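Local coordinates for FixK2 protein (Bradyrhizobium japonicum, PDB 4I2O) that binds DNA as a dimer of the CRP/FNR superfamily and probably acts as a transcription factor linked to nitrogen fixation, at residues 80-85 and 188-193; 52-57 and 71-76; 182-187 and 215-220; 61-66 and 89-94. The protein carries 1 engineered substitution. All coordinates share one frame; numbering follows the deposited sequence.

Contact 1 of 4, residues 80-85 and 188-193; sequences RQIGAF and GDYLGL. With nucleotides of chain D.
R80, I82 and F85 meet D189 and Y190 in a buried interdomain contact, where the edge strand 80-86 of the cyclic nucleotide-binding-type β domain packs against helix 184-191 of the helix-turn-helix domain. R80 grips the D189 carboxylate side-on, NE and NH2 both donating to OD2, with NE to OD2 at 2.8 Å. The oxygen lies close to the guanidinium plane and is approached on its anti side, while the two flat groups stand almost perpendicular, 85° apart. The bend at chi3 (72°) turns the guanidinium so that I82 CD1 lies over the centre of one face. Backbone joins backbone where I82 N donates to D189 O (2.9 Å), and Q81 NE2 adds a weak bond to Y190 O. Further along, F85 presents an edge to the face of Y190, its CE2 3.4 Å from Y190 CG, with ring planes at 53°. The Y190 hydroxyl is held by E167, and a water bridges it to F85 N. R154 of the second subunit pairs with D189 OD1. D189 thus has an arginine from each subunit, one on each oxygen, which probably favours its ionised form and ties the domain interface to the dimer.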
# COMPACT_ATOMS: atom_id res chain seq x y z
N ARG A 80 -11.13 -6.02 -9.42
CA ARG A 80 -9.76 -6.51 -9.20
C ARG A 80 -8.81 -5.32 -9.06
O ARG A 80 -8.91 -4.39 -9.87
CB ARG A 80 -9.31 -7.32 -10.45
CG ARG A 80 -7.86 -7.74 -10.28
CD ARG A 80 -7.49 -8.64 -11.51
NE ARG A 80 -7.38 -7.78 -12.68
CZ ARG A 80 -6.83 -8.17 -13.84
NH1 ARG A 80 -6.18 -9.33 -13.91
NH2 ARG A 80 -6.85 -7.33 -14.88
N GLN A 81 -7.98 -5.30 -8.02
CA GLN A 81 -6.94 -4.30 -7.86
C GLN A 81 -5.64 -5.05 -8.08
O GLN A 81 -5.33 -6.02 -7.32
CB GLN A 81 -6.96 -3.65 -6.44
CG GLN A 81 -5.76 -2.73 -6.26
CD GLN A 81 -5.81 -1.53 -7.17
OE1 GLN A 81 -6.88 -0.89 -7.33
NE2 GLN A 81 -4.63 -1.15 -7.72
N ILE A 82 -4.89 -4.67 -9.13
CA ILE A 82 -3.51 -5.16 -9.24
C ILE A 82 -2.56 -4.31 -8.35
O ILE A 82 -2.45 -3.05 -8.50
CB ILE A 82 -3.10 -5.12 -10.74
CG1 ILE A 82 -3.83 -6.25 -11.46
CG2 ILE A 82 -1.57 -5.39 -10.83
CD1 ILE A 82 -3.66 -6.20 -13.02
N GLY A 83 -1.84 -4.97 -7.43
CA GLY A 83 -0.97 -4.29 -6.50
C GLY A 83 0.40 -4.09 -7.07
O GLY A 83 1.10 -3.12 -6.69
N ALA A 84 0.81 -4.94 -8.03
CA ALA A 84 2.13 -4.79 -8.56
C ALA A 84 2.28 -5.63 -9.82
O ALA A 84 1.63 -6.67 -9.96
CB ALA A 84 3.21 -5.27 -7.51
N PHE A 85 3.17 -5.17 -10.67
CA PHE A 85 3.62 -5.98 -11.85
C PHE A 85 5.04 -6.39 -11.55
O PHE A 85 5.82 -5.57 -11.07
CB PHE A 85 3.63 -5.12 -13.07
CG PHE A 85 2.24 -4.77 -13.58
CD1 PHE A 85 1.39 -5.80 -14.05
CD2 PHE A 85 1.79 -3.46 -13.59
CE1 PHE A 85 0.11 -5.51 -14.51
CE2 PHE A 85 0.50 -3.15 -14.14
CZ PHE A 85 -0.35 -4.21 -14.58
N GLY A 188 -5.63 -0.66 -16.33
CA GLY A 188 -6.70 0.00 -15.55
C GLY A 188 -6.79 -0.62 -14.16
O GLY A 188 -6.94 0.14 -13.21
N ASP A 189 -6.73 -1.96 -14.01
CA ASP A 189 -6.82 -2.56 -12.65
C ASP A 189 -5.62 -2.30 -11.76
O ASP A 189 -5.77 -2.32 -10.54
CB ASP A 189 -7.14 -4.11 -12.67
CG ASP A 189 -8.51 -4.38 -13.21
OD1 ASP A 189 -9.38 -3.47 -13.12
OD2 ASP A 189 -8.79 -5.55 -13.61
N TYR A 190 -4.49 -1.90 -12.35
CA TYR A 190 -3.36 -1.41 -11.54
C TYR A 190 -3.59 0.01 -11.09
O TYR A 190 -3.25 0.39 -9.96
CB TYR A 190 -2.09 -1.44 -12.43
CG TYR A 190 -0.75 -1.04 -11.79
CD1 TYR A 190 -0.27 -1.64 -10.60
CD2 TYR A 190 0.04 -0.08 -12.39
CE1 TYR A 190 0.99 -1.32 -10.09
CE2 TYR A 190 1.32 0.24 -11.87
CZ TYR A 190 1.78 -0.39 -10.74
OH TYR A 190 3.04 -0.13 -10.23
N LEU A 191 -4.27 0.79 -11.92
CA LEU A 191 -4.42 2.23 -11.66
C LEU A 191 -5.80 2.62 -11.09
O LEU A 191 -6.06 3.81 -10.94
CB LEU A 191 -4.24 3.08 -12.98
CG LEU A 191 -2.88 2.86 -13.67
CD1 LEU A 191 -2.82 3.71 -14.99
CD2 LEU A 191 -1.79 3.27 -12.63
N GLY A 192 -6.68 1.67 -10.78
CA GLY A 192 -8.00 2.01 -10.22
C GLY A 192 -8.88 2.68 -11.25
O GLY A 192 -9.74 3.49 -10.92
N LEU A 193 -8.67 2.34 -12.53
CA LEU A 193 -9.43 2.98 -13.69
C LEU A 193 -9.98 1.90 -14.60
O LEU A 193 -9.59 0.75 -14.49
CB LEU A 193 -8.46 3.86 -14.57
CG LEU A 193 -7.76 5.03 -13.84
CD1 LEU A 193 -6.69 5.65 -14.77
CD2 LEU A 193 -8.86 6.08 -13.44
P DA D 19 -13.02 5.11 -14.31
OP1 DA D 19 -12.49 4.21 -13.23
OP2 DA D 19 -12.40 5.06 -15.68
O5' DA D 19 -14.57 4.85 -14.37
C5' DA D 19 -15.41 5.03 -13.24
C4' DA D 19 -16.77 4.42 -13.55
O4' DA D 19 -17.50 5.32 -14.46
C3' DA D 19 -16.78 3.06 -14.28
O3' DA D 19 -17.85 2.31 -13.57
C2' DA D 19 -17.07 3.37 -15.75
C1' DA D 19 -17.83 4.70 -15.68
N9 DA D 19 -17.45 5.61 -16.75
C8 DA D 19 -16.21 6.04 -17.14
N7 DA D 19 -16.20 6.89 -18.17
C5 DA D 19 -17.54 7.04 -18.46
C6 DA D 19 -18.19 7.85 -19.40
N6 DA D 19 -17.52 8.64 -20.27
N1 DA D 19 -19.55 7.79 -19.45
C2 DA D 19 -20.17 7.00 -18.55
N3 DA D 19 -19.68 6.22 -17.59
C4 DA D 19 -18.33 6.26 -17.60
O HOH W 1 -11.78 -4.50 -11.82
O HOH W 2 4.51 -2.73 -10.05

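Contact 2 of 4, residues 52-57 and 71-76; sequences YGEDEP and SYKLLS
E54, extended beyond CG (chi2 -166°), reaches across to K73, whose chain bends at chi3 and chi4 (87° and 71°) and so brings NZ to the carboxylate. The two side chains cross at about a right angle, and the ammonium ends 3.4 Å from E54 OE2 in a salt bridge whose hydrogen bond, NZ to OE2, is long and weak. The other carboxylate oxygen, OE1, lies 3.5 Å from L74 N. K73 NZ has a stronger partner in the R101 carbonyl oxygen, while a long, weak ion pair links it to D147 of the second subunit. In the β domain of this CRP/FNR-family protein, the contact joins the loop after strand 50-52 to strand 69-74. The loop makes a type II β turn from G53 to E56, closed by E56 N to G53 O. The E56 side chain also folds back on the turn, OE1 accepting from G53 N at 2.9 Å from above the carboxylate plane. Deeper in the domain, a water bridges Y52 OH and S71 OG; it lies at the edge of the tyrosine ring, in its plane. S71 OG is further held by H86, and the Y52 ring stacks with H100.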
# COMPACT_ATOMS: atom_id res chain seq x y z
N TYR A 52 0.40 -18.62 -7.53
CA TYR A 52 -0.18 -18.95 -6.21
C TYR A 52 -1.44 -18.14 -5.98
O TYR A 52 -1.60 -17.08 -6.58
CB TYR A 52 0.77 -18.69 -5.01
CG TYR A 52 1.47 -17.35 -5.01
CD1 TYR A 52 0.81 -16.21 -4.58
CD2 TYR A 52 2.78 -17.23 -5.49
CE1 TYR A 52 1.45 -14.95 -4.56
CE2 TYR A 52 3.41 -16.00 -5.50
CZ TYR A 52 2.75 -14.87 -5.05
OH TYR A 52 3.35 -13.64 -5.07
N GLY A 53 -2.32 -18.62 -5.08
CA GLY A 53 -3.56 -17.92 -4.77
C GLY A 53 -3.50 -17.10 -3.52
O GLY A 53 -2.60 -17.28 -2.66
N GLU A 54 -4.47 -16.19 -3.41
CA GLU A 54 -4.67 -15.42 -2.19
C GLU A 54 -4.93 -16.32 -0.99
O GLU A 54 -5.73 -17.26 -1.07
CB GLU A 54 -5.86 -14.47 -2.39
CG GLU A 54 -5.54 -13.02 -2.13
CD GLU A 54 -6.78 -12.17 -1.99
OE1 GLU A 54 -7.48 -11.96 -3.01
OE2 GLU A 54 -7.06 -11.71 -0.86
N ASP A 55 -4.26 -16.03 0.13
CA ASP A 55 -4.38 -16.82 1.36
C ASP A 55 -3.78 -18.22 1.27
O ASP A 55 -3.97 -19.00 2.20
CB ASP A 55 -5.84 -16.97 1.82
CG ASP A 55 -6.54 -15.64 2.05
OD1 ASP A 55 -5.96 -14.74 2.72
OD2 ASP A 55 -7.68 -15.51 1.54
N GLU A 56 -3.12 -18.57 0.16
CA GLU A 56 -2.46 -19.89 0.02
C GLU A 56 -1.14 -19.88 0.83
O GLU A 56 -0.52 -18.84 1.00
CB GLU A 56 -2.23 -20.22 -1.48
CG GLU A 56 -1.27 -21.40 -1.80
CD GLU A 56 -0.88 -21.53 -3.28
OE1 GLU A 56 -1.73 -21.27 -4.17
OE2 GLU A 56 0.29 -21.89 -3.54
N PRO A 57 -0.72 -21.05 1.35
CA PRO A 57 0.58 -21.15 2.04
C PRO A 57 1.77 -20.56 1.25
O PRO A 57 1.95 -20.84 0.06
CB PRO A 57 0.73 -22.67 2.22
CG PRO A 57 -0.68 -23.13 2.41
CD PRO A 57 -1.45 -22.33 1.39
N SER A 71 0.32 -9.28 -9.48
CA SER A 71 -0.14 -9.65 -8.14
C SER A 71 -1.38 -8.81 -7.90
O SER A 71 -1.35 -7.61 -8.18
CB SER A 71 0.91 -9.26 -7.04
OG SER A 71 2.02 -10.17 -7.06
N TYR A 72 -2.46 -9.44 -7.41
CA TYR A 72 -3.74 -8.74 -7.28
C TYR A 72 -4.63 -9.28 -6.19
O TYR A 72 -4.41 -10.39 -5.62
CB TYR A 72 -4.47 -8.83 -8.62
CG TYR A 72 -4.78 -10.22 -8.97
CD1 TYR A 72 -5.97 -10.81 -8.56
CD2 TYR A 72 -3.83 -11.00 -9.65
CE1 TYR A 72 -6.24 -12.15 -8.84
CE2 TYR A 72 -4.08 -12.31 -9.93
CZ TYR A 72 -5.27 -12.88 -9.53
OH TYR A 72 -5.48 -14.19 -9.82
N LYS A 73 -5.64 -8.48 -5.83
CA LYS A 73 -6.65 -8.92 -4.89
C LYS A 73 -7.96 -8.79 -5.61
O LYS A 73 -8.13 -7.87 -6.40
CB LYS A 73 -6.68 -7.99 -3.65
CG LYS A 73 -5.39 -8.08 -2.79
CD LYS A 73 -5.45 -7.23 -1.52
CE LYS A 73 -6.09 -7.99 -0.38
NZ LYS A 73 -5.23 -9.09 0.15
N LEU A 74 -8.91 -9.69 -5.32
CA LEU A 74 -10.25 -9.58 -5.94
C LEU A 74 -11.34 -9.29 -4.98
O LEU A 74 -11.25 -9.62 -3.79
CB LEU A 74 -10.60 -10.95 -6.60
CG LEU A 74 -9.76 -11.38 -7.75
CD1 LEU A 74 -10.17 -12.85 -8.07
CD2 LEU A 74 -10.10 -10.47 -8.92
N LEU A 75 -12.41 -8.66 -5.45
CA LEU A 75 -13.62 -8.65 -4.66
C LEU A 75 -14.54 -9.69 -5.28
O LEU A 75 -14.35 -10.11 -6.41
CB LEU A 75 -14.26 -7.25 -4.60
CG LEU A 75 -13.33 -6.17 -4.04
CD1 LEU A 75 -13.98 -4.82 -4.25
CD2 LEU A 75 -13.12 -6.40 -2.52
N SER A 76 -15.55 -10.10 -4.53
CA SER A 76 -16.45 -11.18 -4.99
C SER A 76 -17.23 -10.92 -6.29
O SER A 76 -17.63 -11.87 -6.99
CB SER A 76 -17.45 -11.48 -3.90
OG SER A 76 -18.17 -10.31 -3.57
O HOH W 3 2.00 -11.58 -4.67
O HOH W 4 -9.14 -9.93 -1.72

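Contact 3 of 4, residues 182-187 and 215-220; sequences MSRRDI and GARQIV. Engineered in segment 182-187: S183 (natural residue Cys). With nucleotides of chain C; nucleotides of chain D.
R184 and A216 join the start of the helix-turn-helix motif to the turn before strand 218-221, the wing hairpin of this winged-helix domain, at the DNA backbone. The R184 guanidinium meets the A216 oxygen end-on, near its own plane: NH1 and NH2 both donate to O, at 3.0 and 2.8 Å, from the same face of the carbonyl plane. A bend at chi2 (-64°) carries the chain round to this site. The same group reaches DNA, NE donating to OP2 of DT8 of chain C at 2.9 Å and NH2 to OP1 of that phosphate. One planar cation therefore clasps a protein carbonyl and a phosphate together. R217, extended from CG to NE, lies with one guanidinium face against M182 O and S183 CA, and its NE donates to OP1 of DA7 of chain C at 2.8 Å. The engineered S183 is the N-cap of helix 184-191, its OG accepting from D186 N. With the helix N-terminus aimed at the phosphate, its dipole would probably strengthen the hold on the anion. Around DA7 the arginines are complementary, one donating through its side chain and the other through its backbone: R184 N reaches OP2 of DA7 of chain C at 2.9 Å, in an almost straight bond of 173°.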
# COMPACT_ATOMS: atom_id res chain seq x y z
N MET A 182 1.32 -6.26 -20.67
CA MET A 182 -0.03 -6.43 -20.19
C MET A 182 -1.09 -5.62 -21.02
O MET A 182 -0.75 -4.63 -21.73
CB MET A 182 -0.06 -6.01 -18.68
CG MET A 182 -0.04 -4.47 -18.47
SD MET A 182 1.46 -3.61 -18.87
CE MET A 182 2.59 -3.97 -17.51
N SER A 183 -2.33 -6.07 -20.89
CA SER A 183 -3.49 -5.49 -21.56
C SER A 183 -3.91 -4.19 -20.93
O SER A 183 -3.46 -3.84 -19.84
CB SER A 183 -4.67 -6.47 -21.43
OG SER A 183 -5.02 -6.54 -20.04
N ARG A 184 -4.82 -3.49 -21.61
CA ARG A 184 -5.35 -2.25 -21.09
C ARG A 184 -6.18 -2.50 -19.82
O ARG A 184 -6.27 -1.65 -18.89
CB ARG A 184 -6.23 -1.57 -22.22
CG ARG A 184 -5.40 -1.13 -23.50
CD ARG A 184 -4.36 -0.02 -23.15
NE ARG A 184 -3.86 0.64 -24.38
CZ ARG A 184 -2.62 0.53 -24.88
NH1 ARG A 184 -1.68 -0.27 -24.32
NH2 ARG A 184 -2.33 1.24 -25.97
N ARG A 185 -6.81 -3.67 -19.75
CA ARG A 185 -7.58 -3.98 -18.56
C ARG A 185 -6.63 -4.20 -17.36
O ARG A 185 -6.95 -3.79 -16.21
CB ARG A 185 -8.38 -5.26 -18.81
CG ARG A 185 -9.21 -5.70 -17.56
CD ARG A 185 -10.05 -6.96 -17.89
NE ARG A 185 -11.21 -6.56 -18.70
CZ ARG A 185 -12.22 -5.86 -18.17
NH1 ARG A 185 -12.25 -5.54 -16.86
NH2 ARG A 185 -13.23 -5.48 -18.93
N ASP A 186 -5.50 -4.85 -17.59
CA ASP A 186 -4.56 -4.97 -16.45
C ASP A 186 -4.07 -3.58 -16.07
O ASP A 186 -3.90 -3.27 -14.86
CB ASP A 186 -3.32 -5.80 -16.84
CG ASP A 186 -3.56 -7.29 -16.80
OD1 ASP A 186 -4.69 -7.76 -16.63
OD2 ASP A 186 -2.55 -8.02 -17.01
N ILE A 187 -3.76 -2.72 -17.05
CA ILE A 187 -3.30 -1.37 -16.66
C ILE A 187 -4.38 -0.66 -15.85
O ILE A 187 -4.07 -0.02 -14.85
CB ILE A 187 -2.88 -0.51 -17.86
CG1 ILE A 187 -1.70 -1.23 -18.61
CG2 ILE A 187 -2.44 0.89 -17.44
CD1 ILE A 187 -1.42 -0.57 -19.99
N GLY A 215 2.18 -0.12 -32.64
CA GLY A 215 1.26 -1.11 -32.12
C GLY A 215 0.92 -0.68 -30.69
O GLY A 215 1.66 0.07 -30.05
N ALA A 216 -0.18 -1.18 -30.16
CA ALA A 216 -0.73 -0.66 -28.88
C ALA A 216 0.17 -0.81 -27.68
O ALA A 216 0.10 0.00 -26.72
CB ALA A 216 -2.10 -1.35 -28.59
N ARG A 217 0.93 -1.89 -27.62
CA ARG A 217 1.71 -2.14 -26.40
C ARG A 217 3.19 -1.86 -26.61
O ARG A 217 4.00 -2.19 -25.75
CB ARG A 217 1.58 -3.61 -25.96
CG ARG A 217 0.15 -4.03 -25.64
CD ARG A 217 0.09 -5.46 -25.14
NE ARG A 217 -1.30 -5.95 -25.02
CZ ARG A 217 -1.62 -7.18 -24.59
NH1 ARG A 217 -0.66 -8.03 -24.26
NH2 ARG A 217 -2.90 -7.58 -24.49
N GLN A 218 3.55 -1.26 -27.75
CA GLN A 218 4.95 -0.87 -27.98
C GLN A 218 4.98 0.64 -27.95
O GLN A 218 4.53 1.27 -28.87
CB GLN A 218 5.42 -1.37 -29.32
CG GLN A 218 5.30 -2.85 -29.39
CD GLN A 218 6.48 -3.50 -28.79
OE1 GLN A 218 7.52 -2.86 -28.54
NE2 GLN A 218 6.35 -4.79 -28.51
N ILE A 219 5.51 1.23 -26.90
CA ILE A 219 5.31 2.67 -26.68
C ILE A 219 6.67 3.32 -26.53
O ILE A 219 7.54 2.76 -25.88
CB ILE A 219 4.47 2.94 -25.42
CG1 ILE A 219 3.02 2.50 -25.66
CG2 ILE A 219 4.54 4.38 -25.06
CD1 ILE A 219 2.07 2.64 -24.46
N VAL A 220 6.85 4.49 -27.14
CA VAL A 220 8.15 5.18 -27.08
C VAL A 220 7.80 6.52 -26.47
O VAL A 220 6.99 7.26 -27.05
CB VAL A 220 8.81 5.41 -28.47
CG1 VAL A 220 10.02 6.31 -28.34
CG2 VAL A 220 9.33 4.12 -29.06
P DA C 7 -5.07 -4.53 -25.25
OP1 DA C 7 -3.60 -4.44 -25.11
OP2 DA C 7 -5.96 -4.53 -24.03
O5' DA C 7 -5.63 -3.37 -26.17
C5' DA C 7 -5.02 -3.15 -27.54
C4' DA C 7 -5.82 -2.02 -28.18
O4' DA C 7 -7.12 -2.54 -28.56
C3' DA C 7 -6.06 -0.81 -27.29
O3' DA C 7 -5.32 0.25 -27.98
C2' DA C 7 -7.61 -0.59 -27.31
C1' DA C 7 -8.01 -1.45 -28.53
N9 DA C 7 -9.33 -2.06 -28.34
C8 DA C 7 -9.73 -2.90 -27.34
N7 DA C 7 -10.99 -3.31 -27.43
C5 DA C 7 -11.44 -2.73 -28.62
C6 DA C 7 -12.67 -2.76 -29.27
N6 DA C 7 -13.67 -3.50 -28.74
N1 DA C 7 -12.82 -2.07 -30.46
C2 DA C 7 -11.72 -1.37 -30.86
N3 DA C 7 -10.49 -1.26 -30.27
C4 DA C 7 -10.43 -1.96 -29.19
P DT C 8 -5.44 1.81 -27.46
OP1 DT C 8 -4.21 2.50 -28.05
OP2 DT C 8 -5.91 1.80 -26.08
O5' DT C 8 -6.70 2.42 -28.35
C5' DT C 8 -6.48 2.38 -29.75
C4' DT C 8 -7.76 2.88 -30.40
O4' DT C 8 -8.87 2.01 -30.07
C3' DT C 8 -8.21 4.27 -29.93
O3' DT C 8 -8.34 4.98 -31.13
C2' DT C 8 -9.58 4.16 -29.27
C1' DT C 8 -10.05 2.86 -29.86
N1 DT C 8 -10.99 2.01 -29.01
C2 DT C 8 -12.26 1.66 -29.48
O2 DT C 8 -12.76 2.05 -30.55
N3 DT C 8 -12.99 0.84 -28.69
C4 DT C 8 -12.59 0.33 -27.43
O4 DT C 8 -13.33 -0.45 -26.83
C5 DT C 8 -11.26 0.73 -26.97
C7 DT C 8 -10.75 0.23 -25.62
C6 DT C 8 -10.51 1.53 -27.77
P DC D 28 -0.33 -5.12 -32.88
OP1 DC D 28 -1.32 -4.12 -32.37
OP2 DC D 28 1.04 -5.09 -32.31
O5' DC D 28 -0.89 -6.61 -32.67
C5' DC D 28 -0.06 -7.74 -32.91
C4' DC D 28 -0.53 -8.91 -32.05
O4' DC D 28 -1.82 -9.37 -32.53
C3' DC D 28 0.35 -10.14 -32.13
O3' DC D 28 0.02 -11.06 -31.09
C2' DC D 28 -0.11 -10.68 -33.47
C1' DC D 28 -1.62 -10.55 -33.29
N1 DC D 28 -2.31 -10.42 -34.60
C2 DC D 28 -3.34 -11.30 -34.99
O2 DC D 28 -3.71 -12.19 -34.22
N3 DC D 28 -3.91 -11.14 -36.21
C4 DC D 28 -3.48 -10.16 -37.01
N4 DC D 28 -4.05 -10.01 -38.20
C5 DC D 28 -2.43 -9.29 -36.64
C6 DC D 28 -1.88 -9.45 -35.45

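Contact 4 of 4, residues 61-66 and 89-94; sequences VYQVVT and GDVFGL
Y62 pairs with F92 between the antiparallel strands 60-64 and 91-92, and its side chain can be followed outward from the backbone. CB sits over one face of the phenylalanine ring, 3.6 Å from the centroid and 19° off the normal, a CH-pi contact. CG lies beyond the rim, nearest to F92 CZ and CE1. CD2 then turns to the F92 carbonyl, which lies at the tyrosine ring edge, in its plane. Beyond that point the two rings run almost parallel (14°) but are slid apart, with little overlap; the far part of the tyrosine ring meets Y52. F92 takes the position between its backbone N and carbonyl carbon (chi1 66°), which folds its ring back under Y62 CB. V64 CG2 closes on F92 CE2 at 3.5 Å, and H86 stacks with the same phenylalanine.

Y62 and F92 form a hydrogen-bonded pair, F92 N reaching Y62 O at 2.7 Å and Y62 N reaching F92 O at 2.9 Å. Q63 and V91 follow as a non-hydrogen-bonded pair, and V64 N continues to D90 O. The Q63 side chain, extended beyond CG, reaches across to the partner segment and gives NE2 to G89 O at 3.0 Å, while G89 N bonds to V64 O at 2.8 Å. On the side of V91, V61 CG1 meets V91 CG1 at 3.7 Å, and helix 128-154 packs on V91 and L94.

Strand 91-92 is thus the outermost strand, within this chain, of one sheet of the double-stranded β-helix (jelly roll) of the cyclic nucleotide-binding-type domain. Main-chain bonds fix its register, a glutamine amide reinforces the end near G89, and Y62 CB and V64 CG2 pack on the F92 ring, adding apolar contact beside the main-chain bonds.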
# COMPACT_ATOMS: atom_id res chain seq x y z
N VAL A 61 9.44 -18.61 -2.73
CA VAL A 61 9.69 -17.23 -3.14
C VAL A 61 10.25 -17.33 -4.54
O VAL A 61 10.95 -18.29 -4.85
CB VAL A 61 10.69 -16.54 -2.21
CG1 VAL A 61 10.87 -15.07 -2.58
CG2 VAL A 61 10.17 -16.63 -0.74
N TYR A 62 9.97 -16.33 -5.36
CA TYR A 62 10.15 -16.43 -6.83
C TYR A 62 10.88 -15.22 -7.41
O TYR A 62 10.78 -14.11 -6.88
CB TYR A 62 8.76 -16.42 -7.50
CG TYR A 62 7.78 -17.47 -7.00
CD1 TYR A 62 7.58 -18.65 -7.71
CD2 TYR A 62 7.07 -17.28 -5.82
CE1 TYR A 62 6.67 -19.65 -7.22
CE2 TYR A 62 6.16 -18.24 -5.35
CZ TYR A 62 5.97 -19.42 -6.05
OH TYR A 62 5.05 -20.35 -5.56
N GLN A 63 11.59 -15.41 -8.52
CA GLN A 63 12.19 -14.28 -9.20
C GLN A 63 11.87 -14.43 -10.68
O GLN A 63 12.08 -15.50 -11.25
CB GLN A 63 13.70 -14.23 -8.96
CG GLN A 63 14.38 -13.09 -9.70
CD GLN A 63 15.87 -13.10 -9.54
OE1 GLN A 63 16.50 -14.18 -9.57
NE2 GLN A 63 16.46 -11.92 -9.37
N VAL A 64 11.29 -13.40 -11.30
CA VAL A 64 11.06 -13.50 -12.77
C VAL A 64 12.39 -13.55 -13.52
O VAL A 64 13.29 -12.74 -13.28
CB VAL A 64 10.21 -12.28 -13.24
CG1 VAL A 64 9.85 -12.38 -14.69
CG2 VAL A 64 8.91 -12.13 -12.40
N VAL A 65 12.54 -14.53 -14.42
CA VAL A 65 13.70 -14.57 -15.32
C VAL A 65 13.26 -13.99 -16.66
O VAL A 65 13.81 -12.98 -17.14
CB VAL A 65 14.23 -15.98 -15.50
CG1 VAL A 65 15.43 -15.98 -16.48
CG2 VAL A 65 14.65 -16.56 -14.17
N THR A 66 12.24 -14.58 -17.27
CA THR A 66 11.64 -13.91 -18.44
C THR A 66 10.16 -13.83 -18.27
O THR A 66 9.59 -14.62 -17.52
CB THR A 66 11.90 -14.68 -19.74
OG1 THR A 66 11.31 -15.99 -19.66
CG2 THR A 66 13.43 -14.85 -20.00
N GLY A 89 13.95 -10.03 -13.32
CA GLY A 89 14.83 -9.71 -12.21
C GLY A 89 14.08 -9.43 -10.91
O GLY A 89 14.67 -9.50 -9.83
N ASP A 90 12.79 -9.12 -10.98
CA ASP A 90 12.05 -8.78 -9.76
C ASP A 90 11.78 -10.02 -8.92
O ASP A 90 11.40 -11.06 -9.44
CB ASP A 90 10.68 -8.16 -10.10
CG ASP A 90 10.77 -6.72 -10.61
OD1 ASP A 90 11.83 -6.07 -10.49
OD2 ASP A 90 9.73 -6.22 -11.11
N VAL A 91 11.90 -9.89 -7.60
CA VAL A 91 11.54 -11.00 -6.71
C VAL A 91 10.14 -10.82 -6.20
O VAL A 91 9.72 -9.67 -5.95
CB VAL A 91 12.51 -11.08 -5.55
CG1 VAL A 91 11.98 -12.10 -4.50
CG2 VAL A 91 13.90 -11.48 -6.06
N PHE A 92 9.35 -11.91 -6.10
CA PHE A 92 7.99 -11.75 -5.59
C PHE A 92 7.60 -12.98 -4.77
O PHE A 92 8.26 -14.04 -4.80
CB PHE A 92 6.98 -11.48 -6.73
CG PHE A 92 6.81 -12.64 -7.70
CD1 PHE A 92 5.73 -13.52 -7.56
CD2 PHE A 92 7.70 -12.84 -8.77
CE1 PHE A 92 5.54 -14.57 -8.43
CE2 PHE A 92 7.55 -13.93 -9.67
CZ PHE A 92 6.47 -14.80 -9.52
N GLY A 93 6.54 -12.82 -4.00
CA GLY A 93 5.98 -13.89 -3.20
C GLY A 93 6.61 -14.04 -1.84
O GLY A 93 6.27 -14.99 -1.12
N LEU A 94 7.55 -13.15 -1.49
CA LEU A 94 8.17 -13.15 -0.16
C LEU A 94 7.16 -12.67 0.89
O LEU A 94 6.55 -11.60 0.75
CB LEU A 94 9.41 -12.23 -0.12
CG LEU A 94 10.16 -12.20 1.23
CD1 LEU A 94 10.78 -13.55 1.63
CD2 LEU A 94 11.20 -11.09 1.17

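Overall arrangement
Contacts 1 and 2 share one sheet, in which strands 69-74 and 80-86 are neighbours: G83 N lies 2.8 Å from S71 O, a probable hydrogen bond. Contact 1 meets contact 3 through helix 184-191, where R80 NH2 forms a 2.8 Å salt bridge with D186 OD1. A path of touching residues therefore runs from the β domain to the helix whose N-terminus grips the DNA backbone in contact 3. Contact 4 lies on the other sheet and meets contact 2 where Y52 OH approaches G93 CA at 3.2 Å. Its nearest atom is about 17 Å from the DNA, against about 11 Å for contact 2. Contacts 1 and 2 touch the second subunit, contact 4 only through L94, and contact 3 not at all.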